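Local coordinates for superantigen-like protein SSL10 (Staphylococcus aureus subsp. aureus, PDB 6LWT), which probably inhibits classical complement activation by binding the Fc region of human IgG, and plasma clotting by interacting with prothrombin, at residues R43-R47 with G48-Q52; E129-L133 with K134-Y138; R141-I145 with E146-L150. All coordinates share one frame; numbering follows the deposited sequence.

Contact 1: R43-R47 with G48-Q52; sequences RFKFR and GIKIQ
Phe44 lays one face of its ring over Ile51, whose CB stands 3.9 Å from the ring centroid and 16° off the ring normal, a CH-pi contact. CG sits between the backbone N and the carbonyl carbon (chi1 62°), which swings the ring across to the neighbouring strand, where its CZ also meets Ile51 CG2 at 3.7 Å. Ile32 and Ala34 of the neighbouring strand 32-37 and Met29 of strand 26-30 also touch Phe44. Phe44 and Ile51 form an antiparallel hydrogen-bonded pair, and Phe46 with Ile49 the next, closed by a type I' turn: a beta hairpin of the OB-fold domain with a two-residue loop, Arg47-Gly48, both at positive phi. On the other face Arg43 approaches side-on, sending NE (2.8 Å) and NH2 (2.9 Å) to the single atom Gln52 OE1, which lies almost in the guanidinium plane; the amide is turned 34° from that plane. Lys45 and Lys50 share this face, and Lys50 NZ bonds His83 O. The face with Phe44 and Ile51 is apolar and buried, though only partly so at Phe46 and Ile49, nearer the turn; the other is polar, a neutral amide oxygen taking two N-H groups of a cation, which probably fixes the rotation of both groups.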
loop_
_atom_site.group_PDB
_atom_site.type_symbol
_atom_site.label_atom_id
_atom_site.label_comp_id
_atom_site.label_asym_id
_atom_site.label_seq_id
_atom_site.Cartn_x
_atom_site.Cartn_y
_atom_site.Cartn_z
ATOM N N ARG A 43 18.171 -1.181 6.680
ATOM C CA ARG A 43 18.602 0.207 6.643
ATOM C C ARG A 43 19.303 0.559 5.362
ATOM O O ARG A 43 20.129 -0.193 4.840
ATOM C CB ARG A 43 19.540 0.509 7.810
ATOM C CG ARG A 43 18.830 0.568 9.146
ATOM C CD ARG A 43 19.829 0.984 10.224
ATOM N NE ARG A 43 19.132 1.397 11.425
ATOM C CZ ARG A 43 19.699 1.972 12.479
ATOM N NH1 ARG A 43 21.013 2.204 12.507
ATOM N NH2 ARG A 43 18.950 2.297 13.517
ATOM N N PHE A 44 19.002 1.746 4.866
ATOM C CA PHE A 44 19.747 2.303 3.764
ATOM C C PHE A 44 19.623 3.819 3.743
ATOM O O PHE A 44 18.877 4.411 4.525
ATOM C CB PHE A 44 19.288 1.700 2.431
ATOM C CG PHE A 44 17.844 1.970 2.094
ATOM C CD1 PHE A 44 16.830 1.216 2.665
ATOM C CD2 PHE A 44 17.503 2.961 1.186
ATOM C CE1 PHE A 44 15.501 1.444 2.344
ATOM C CE2 PHE A 44 16.180 3.188 0.851
ATOM C CZ PHE A 44 15.179 2.432 1.433
ATOM N N LYS A 45 20.385 4.433 2.853
ATOM C CA LYS A 45 20.263 5.859 2.594
ATOM C C LYS A 45 19.805 6.085 1.169
ATOM O O LYS A 45 20.244 5.396 0.257
ATOM C CB LYS A 45 21.583 6.576 2.871
ATOM C CG LYS A 45 21.870 6.682 4.358
ATOM C CD LYS A 45 23.319 7.069 4.636
ATOM C CE LYS A 45 23.547 8.561 4.499
ATOM N NZ LYS A 45 24.883 8.941 5.048
ATOM N N PHE A 46 18.886 7.023 0.996
ATOM C CA PHE A 46 18.391 7.376 -0.318
ATOM C C PHE A 46 18.410 8.879 -0.439
ATOM O O PHE A 46 17.727 9.568 0.326
ATOM C CB PHE A 46 16.970 6.869 -0.531
ATOM C CG PHE A 46 16.387 7.275 -1.849
ATOM C CD1 PHE A 46 16.806 6.653 -3.021
ATOM C CD2 PHE A 46 15.447 8.297 -1.929
ATOM C CE1 PHE A 46 16.284 7.028 -4.250
ATOM C CE2 PHE A 46 14.915 8.677 -3.154
ATOM C CZ PHE A 46 15.341 8.047 -4.319
ATOM N N ARG A 47 19.198 9.382 -1.390
ATOM C CA ARG A 47 19.352 10.827 -1.582
ATOM C C ARG A 47 19.837 11.416 -0.241
ATOM O O ARG A 47 19.469 12.521 0.150
ATOM C CB ARG A 47 18.008 11.425 -2.061
ATOM C CG ARG A 47 18.096 12.679 -2.915
ATOM C CD ARG A 47 16.756 13.399 -2.978
ATOM N NE ARG A 47 15.766 12.603 -3.708
ATOM C CZ ARG A 47 14.464 12.523 -3.434
ATOM N NH1 ARG A 47 13.904 13.198 -2.423
ATOM N NH2 ARG A 47 13.699 11.748 -4.190
ATOM N N GLY A 48 20.654 10.630 0.466
ATOM C CA GLY A 48 21.149 10.975 1.791
ATOM C C GLY A 48 20.188 10.847 2.968
ATOM O O GLY A 48 20.572 11.131 4.087
ATOM N N ILE A 49 18.947 10.444 2.737
ATOM C CA ILE A 49 17.970 10.324 3.814
ATOM C C ILE A 49 18.120 8.941 4.437
ATOM O O ILE A 49 18.151 7.945 3.720
ATOM C CB ILE A 49 16.525 10.432 3.307
ATOM C CG1 ILE A 49 16.293 11.738 2.546
ATOM C CG2 ILE A 49 15.555 10.361 4.481
ATOM C CD1 ILE A 49 15.120 11.630 1.594
ATOM N N LYS A 50 18.178 8.895 5.759
ATOM C CA LYS A 50 18.289 7.645 6.500
ATOM C C LYS A 50 16.925 6.975 6.586
ATOM O O LYS A 50 16.022 7.515 7.204
ATOM C CB LYS A 50 18.835 7.899 7.909
ATOM C CG LYS A 50 20.263 8.416 7.898
ATOM C CD LYS A 50 20.828 8.594 9.304
ATOM C CE LYS A 50 20.119 9.696 10.062
ATOM N NZ LYS A 50 20.902 10.078 11.273
ATOM N N ILE A 51 16.804 5.794 5.971
ATOM C CA ILE A 51 15.559 5.031 5.938
ATOM C C ILE A 51 15.733 3.708 6.688
ATOM O O ILE A 51 16.676 2.968 6.408
ATOM C CB ILE A 51 15.154 4.682 4.490
ATOM C CG1 ILE A 51 15.226 5.897 3.564
ATOM C CG2 ILE A 51 13.758 4.053 4.465
ATOM C CD1 ILE A 51 14.332 7.036 3.956
ATOM N N GLN A 52 14.847 3.449 7.641
ATOM C CA GLN A 52 14.743 2.168 8.309
ATOM C C GLN A 52 13.388 1.529 7.999
ATOM O O GLN A 52 12.322 2.124 8.238
ATOM C CB GLN A 52 14.912 2.324 9.826
ATOM C CG GLN A 52 14.718 1.022 10.606
ATOM C CD GLN A 52 15.340 1.055 11.999
ATOM O OE1 GLN A 52 16.476 1.482 12.166
ATOM N NE2 GLN A 52 14.598 0.587 12.996
#

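Contact 2: E129-L133 with K134-Y138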
loop_
_atom_site.group_PDB
_atom_site.type_symbol
_atom_site.label_atom_id
_atom_site.label_comp_id
_atom_site.label_asym_id
_atom_site.label_seq_id
_atom_site.Cartn_x
_atom_site.Cartn_y
_atom_site.Cartn_z
ATOM N N GLU A 129 5.555 -5.160 -12.291
ATOM C CA GLU A 129 5.236 -6.585 -12.365
ATOM C C GLU A 129 4.719 -7.127 -11.037
ATOM O O GLU A 129 3.893 -8.043 -11.021
ATOM C CB GLU A 129 6.478 -7.394 -12.771
ATOM C CG GLU A 129 6.304 -8.906 -12.696
ATOM C CD GLU A 129 7.490 -9.688 -13.248
ATOM O OE1 GLU A 129 7.968 -9.349 -14.358
ATOM O OE2 GLU A 129 7.928 -10.655 -12.578
ATOM N N LYS A 130 5.277 -6.630 -9.938
ATOM C CA LYS A 130 4.849 -7.025 -8.595
ATOM C C LYS A 130 4.535 -5.784 -7.797
ATOM O O LYS A 130 5.118 -4.740 -8.029
ATOM C CB LYS A 130 5.939 -7.810 -7.871
ATOM C CG LYS A 130 5.910 -9.297 -8.160
ATOM C CD LYS A 130 7.219 -9.951 -7.722
ATOM C CE LYS A 130 7.569 -11.158 -8.577
ATOM N NZ LYS A 130 9.024 -11.424 -8.506
ATOM N N ILE A 131 3.593 -5.905 -6.857
ATOM C CA ILE A 131 3.196 -4.775 -6.040
ATOM C C ILE A 131 2.852 -5.312 -4.663
ATOM O O ILE A 131 2.138 -6.322 -4.550
ATOM C CB ILE A 131 2.024 -3.980 -6.680
ATOM C CG1 ILE A 131 1.792 -2.671 -5.927
ATOM C CG2 ILE A 131 0.720 -4.790 -6.756
ATOM C CD1 ILE A 131 0.887 -1.697 -6.646
ATOM N N THR A 132 3.392 -4.685 -3.613
ATOM C CA THR A 132 2.968 -5.049 -2.272
ATOM C C THR A 132 1.519 -4.650 -2.039
ATOM O O THR A 132 1.018 -3.656 -2.601
ATOM C CB THR A 132 3.859 -4.435 -1.163
ATOM O OG1 THR A 132 3.891 -3.000 -1.282
ATOM C CG2 THR A 132 5.279 -5.012 -1.271
ATOM N N LEU A 133 0.853 -5.402 -1.176
ATOM C CA LEU A 133 -0.448 -4.964 -0.662
ATOM C C LEU A 133 -0.373 -3.586 -0.026
ATOM O O LEU A 133 -1.310 -2.802 -0.157
ATOM C CB LEU A 133 -1.058 -5.998 0.287
ATOM C CG LEU A 133 -2.449 -5.642 0.846
ATOM C CD1 LEU A 133 -3.521 -5.565 -0.234
ATOM C CD2 LEU A 133 -2.867 -6.640 1.902
ATOM N N LYS A 134 0.749 -3.267 0.626
ATOM C CA LYS A 134 0.986 -1.933 1.160
ATOM C C LYS A 134 0.833 -0.817 0.116
ATOM O O LYS A 134 0.126 0.171 0.343
ATOM C CB LYS A 134 2.402 -1.872 1.733
ATOM C CG LYS A 134 2.770 -0.525 2.292
ATOM C CD LYS A 134 4.275 -0.407 2.489
ATOM C CE LYS A 134 4.612 0.865 3.220
ATOM N NZ LYS A 134 4.021 0.913 4.576
ATOM N N GLU A 135 1.530 -0.973 -1.011
ATOM C CA GLU A 135 1.529 0.052 -2.060
ATOM C C GLU A 135 0.165 0.141 -2.736
ATOM O O GLU A 135 -0.320 1.239 -3.029
ATOM C CB GLU A 135 2.613 -0.250 -3.105
ATOM C CG GLU A 135 2.714 0.824 -4.176
ATOM C CD GLU A 135 3.832 0.613 -5.189
ATOM O OE1 GLU A 135 4.797 -0.134 -4.923
ATOM O OE2 GLU A 135 3.749 1.237 -6.265
ATOM N N LEU A 136 -0.454 -1.012 -2.969
ATOM C CA LEU A 136 -1.767 -1.048 -3.600
ATOM C C LEU A 136 -2.814 -0.407 -2.688
ATOM O O LEU A 136 -3.570 0.458 -3.118
ATOM C CB LEU A 136 -2.152 -2.476 -3.981
ATOM C CG LEU A 136 -3.401 -2.617 -4.866
ATOM C CD1 LEU A 136 -3.396 -1.675 -6.064
ATOM C CD2 LEU A 136 -3.512 -4.060 -5.310
ATOM N N ASP A 137 -2.790 -0.782 -1.414
ATOM C CA ASP A 137 -3.662 -0.169 -0.412
ATOM C C ASP A 137 -3.504 1.348 -0.397
ATOM O O ASP A 137 -4.489 2.085 -0.542
ATOM C CB ASP A 137 -3.362 -0.746 0.971
ATOM C CG ASP A 137 -4.081 -0.020 2.090
ATOM O OD1 ASP A 137 -5.327 -0.142 2.204
ATOM O OD2 ASP A 137 -3.393 0.673 2.881
ATOM N N TYR A 138 -2.272 1.798 -0.236
ATOM C CA TYR A 138 -1.990 3.228 -0.148
ATOM C C TYR A 138 -2.444 4.001 -1.381
ATOM O O TYR A 138 -3.133 5.017 -1.261
ATOM C CB TYR A 138 -0.507 3.490 0.095
ATOM C CG TYR A 138 -0.238 4.926 0.488
ATOM C CD1 TYR A 138 -0.131 5.934 -0.477
ATOM C CD2 TYR A 138 -0.109 5.280 1.825
ATOM C CE1 TYR A 138 0.097 7.248 -0.108
ATOM C CE2 TYR A 138 0.118 6.594 2.202
ATOM C CZ TYR A 138 0.228 7.561 1.242
ATOM O OH TYR A 138 0.459 8.857 1.635
HETATM O O HOH W 1 5.146 -2.364 -3.555
#
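Ile131 and Glu135 cross at about a right angle, the isoleucine CG1 resting against Glu135 CB at 3.8 Å. With CG1 anti to the backbone N (chi1 -170°), the branch reaches toward the helix, and its CD1 goes on to Leu136 CB, 4.1 Å away. The aliphatic part of Glu135 therefore packs on Ile131 while its carboxylate runs on to salt bridges with Lys128 and Lys139. Thr132 also stands crosswise to Glu135, but its contact is polar: OG1 accepts from Glu135 N at 3.1 Å, with an N-H...O angle of 156°. This is an N-cap, made where the short strand 130-132 gives way to helix 133-148, the helix of the beta-grasp domain. A water ties the same two residues together a second way, accepting from Thr132 N at 2.9 Å and donating to Glu135 OE1 at 2.6 Å. Ordinary helical bonds follow, Leu136 N to Thr132 O and Asp137 N to Leu133 O. The Leu133 side chain packs on Ile187 of the strand paired with 130-132, and Asp137 hydrogen-bonds Tyr22 through OD2 and makes a salt bridge with Arg141 through OD1. Lys134 NZ, at the end of a chain bent only at its last torsion, reaches Val89 O of the OB-fold domain.

Contact 3: R141-I145 with E146-L150; sequences RKHLI and EKYGL
Leu144 is packed from two directions: its CD2 meets the edge of the Tyr148 ring at CD2, 3.6 Å away, while its CB faces Leu150 CD2 at 3.9 Å. Ile145 also packs on Leu150, crossing it obliquely with CG1 4.1 Å from Leu150 CB. Beyond the two segments, the end of the beta-grasp helix has the sheet against Leu144 and Tyr148, through Ile109 of strand 106-110, and helix 14-22 against Ile145, through Tyr19 and Tyr22. The helix ends here. Gly149 leaves helical geometry with positive phi, and Leu144 O is shared by Tyr148 N (3.0 Å) and Leu150 N (3.2 Å), which arrive from opposite faces of the carbonyl plane; the bond from Gly149 N to Ile145 O is weak. The outward flank is looser. Lys142 and Glu146 run side by side in the same direction, and their closest side-chain contact is Lys142 CG to Glu146 OE2 at 3.4 Å. Their charged ends, Lys142 NZ and Glu146 OE2, stay 4.6 Å apart, too far for a salt bridge. Lys147 likewise extends alongside His143, but its CB also lies over the centre of one face of the Tyr148 ring, and its ammonium makes a cation-pi contact with Tyr122.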
loop_
_atom_site.group_PDB
_atom_site.type_symbol
_atom_site.label_atom_id
_atom_site.label_comp_id
_atom_site.label_asym_id
_atom_site.label_seq_id
_atom_site.Cartn_x
_atom_site.Cartn_y
_atom_site.Cartn_z
ATOM N N ARG A 141 -6.215 4.162 -1.770
ATOM C CA ARG A 141 -6.837 5.127 -0.872
ATOM C C ARG A 141 -6.580 6.560 -1.284
ATOM O O ARG A 141 -7.506 7.380 -1.253
ATOM C CB ARG A 141 -6.459 4.903 0.587
ATOM C CG ARG A 141 -6.920 3.542 1.063
ATOM C CD ARG A 141 -6.964 3.461 2.572
ATOM N NE ARG A 141 -6.774 2.080 3.064
ATOM C CZ ARG A 141 -7.177 1.637 4.253
ATOM N NH1 ARG A 141 -6.896 0.390 4.602
ATOM N NH2 ARG A 141 -7.835 2.428 5.110
ATOM N N LYS A 142 -5.360 6.857 -1.702
ATOM C CA LYS A 142 -5.041 8.203 -2.197
ATOM C C LYS A 142 -5.899 8.586 -3.396
ATOM O O LYS A 142 -6.407 9.723 -3.471
ATOM C CB LYS A 142 -3.564 8.328 -2.548
ATOM C CG LYS A 142 -3.114 9.772 -2.775
ATOM C CD LYS A 142 -1.616 9.839 -3.045
ATOM C CE LYS A 142 -1.305 9.435 -4.478
ATOM N NZ LYS A 142 0.096 9.759 -4.880
ATOM N N HIS A 143 -6.067 7.638 -4.317
ATOM C CA HIS A 143 -7.011 7.781 -5.442
ATOM C C HIS A 143 -8.429 8.115 -4.982
ATOM O O HIS A 143 -9.046 9.054 -5.504
ATOM C CB HIS A 143 -6.989 6.510 -6.309
ATOM C CG HIS A 143 -7.875 6.575 -7.516
ATOM N ND1 HIS A 143 -9.104 5.954 -7.567
ATOM C CD2 HIS A 143 -7.716 7.196 -8.711
ATOM C CE1 HIS A 143 -9.666 6.186 -8.736
ATOM N NE2 HIS A 143 -8.845 6.933 -9.455
ATOM N N LEU A 144 -8.932 7.395 -3.977
ATOM C CA LEU A 144 -10.278 7.622 -3.484
ATOM C C LEU A 144 -10.379 8.932 -2.711
ATOM O O LEU A 144 -11.425 9.580 -2.742
ATOM C CB LEU A 144 -10.743 6.472 -2.609
ATOM C CG LEU A 144 -10.827 5.085 -3.264
ATOM C CD1 LEU A 144 -11.114 4.066 -2.183
ATOM C CD2 LEU A 144 -11.872 5.032 -4.359
ATOM N N ILE A 145 -9.302 9.318 -2.030
ATOM C CA ILE A 145 -9.256 10.615 -1.324
ATOM C C ILE A 145 -9.349 11.751 -2.341
ATOM O O ILE A 145 -10.213 12.632 -2.219
ATOM C CB ILE A 145 -7.969 10.769 -0.470
ATOM C CG1 ILE A 145 -8.025 9.836 0.745
ATOM C CG2 ILE A 145 -7.815 12.223 0.001
ATOM C CD1 ILE A 145 -6.685 9.539 1.380
ATOM N N GLU A 146 -8.472 11.704 -3.339
ATOM C CA GLU A 146 -8.387 12.744 -4.352
ATOM C C GLU A 146 -9.608 12.803 -5.260
ATOM O O GLU A 146 -10.063 13.891 -5.589
ATOM C CB GLU A 146 -7.127 12.589 -5.212
ATOM C CG GLU A 146 -5.847 12.817 -4.427
ATOM C CD GLU A 146 -4.587 12.497 -5.212
ATOM O OE1 GLU A 146 -4.662 12.188 -6.423
ATOM O OE2 GLU A 146 -3.503 12.580 -4.608
ATOM N N LYS A 147 -10.126 11.654 -5.683
ATOM C CA LYS A 147 -11.254 11.647 -6.640
ATOM C C LYS A 147 -12.620 11.790 -6.004
ATOM O O LYS A 147 -13.489 12.474 -6.548
ATOM C CB LYS A 147 -11.242 10.392 -7.531
ATOM C CG LYS A 147 -10.996 10.669 -9.004
ATOM C CD LYS A 147 -11.716 9.648 -9.867
ATOM C CE LYS A 147 -11.279 9.769 -11.319
ATOM N NZ LYS A 147 -12.088 8.873 -12.190
ATOM N N TYR A 148 -12.834 11.132 -4.873
ATOM C CA TYR A 148 -14.171 11.028 -4.276
ATOM C C TYR A 148 -14.294 11.621 -2.876
ATOM O O TYR A 148 -15.379 11.555 -2.265
ATOM C CB TYR A 148 -14.623 9.560 -4.273
ATOM C CG TYR A 148 -14.522 8.901 -5.632
ATOM C CD1 TYR A 148 -15.304 9.342 -6.694
ATOM C CD2 TYR A 148 -13.641 7.839 -5.869
ATOM C CE1 TYR A 148 -15.212 8.753 -7.955
ATOM C CE2 TYR A 148 -13.547 7.245 -7.128
ATOM C CZ TYR A 148 -14.345 7.705 -8.169
ATOM O OH TYR A 148 -14.274 7.141 -9.426
ATOM N N GLY A 149 -13.200 12.168 -2.356
ATOM C CA GLY A 149 -13.220 12.822 -1.042
ATOM C C GLY A 149 -13.188 11.884 0.140
ATOM O O GLY A 149 -13.575 12.287 1.253
ATOM N N LEU A 150 -12.713 10.640 -0.050
ATOM C CA LEU A 150 -12.624 9.711 1.073
ATOM C C LEU A 150 -11.864 10.374 2.222
ATOM O O LEU A 150 -10.812 10.953 1.990
ATOM C CB LEU A 150 -11.892 8.431 0.684
ATOM C CG LEU A 150 -11.650 7.396 1.780
ATOM C CD1 LEU A 150 -12.932 6.725 2.225
ATOM C CD2 LEU A 150 -10.665 6.353 1.251
#

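Overall arrangement
Contact 1 is a surface hairpin of the OB-fold domain, whereas contacts 2 and 3 belong to the beta-grasp domain and use the two ends of one helix, 133-148. Contact 2, at the start of that helix, is buried near the middle of the chain; contact 3, at its far end and about 17 Å away between centres, is only partly buried. The start is capped by a hydroxyl, with a water bridging the same two residues, while the end shows a shared carbonyl, a glycine at positive phi and apolar packing of Leu144, Ile145 and Leu150. Contact 1 instead repeats paired strand bonds. Its centre lies about 21 Å from that of contact 2 and 29 Å from that of contact 3, without touching either.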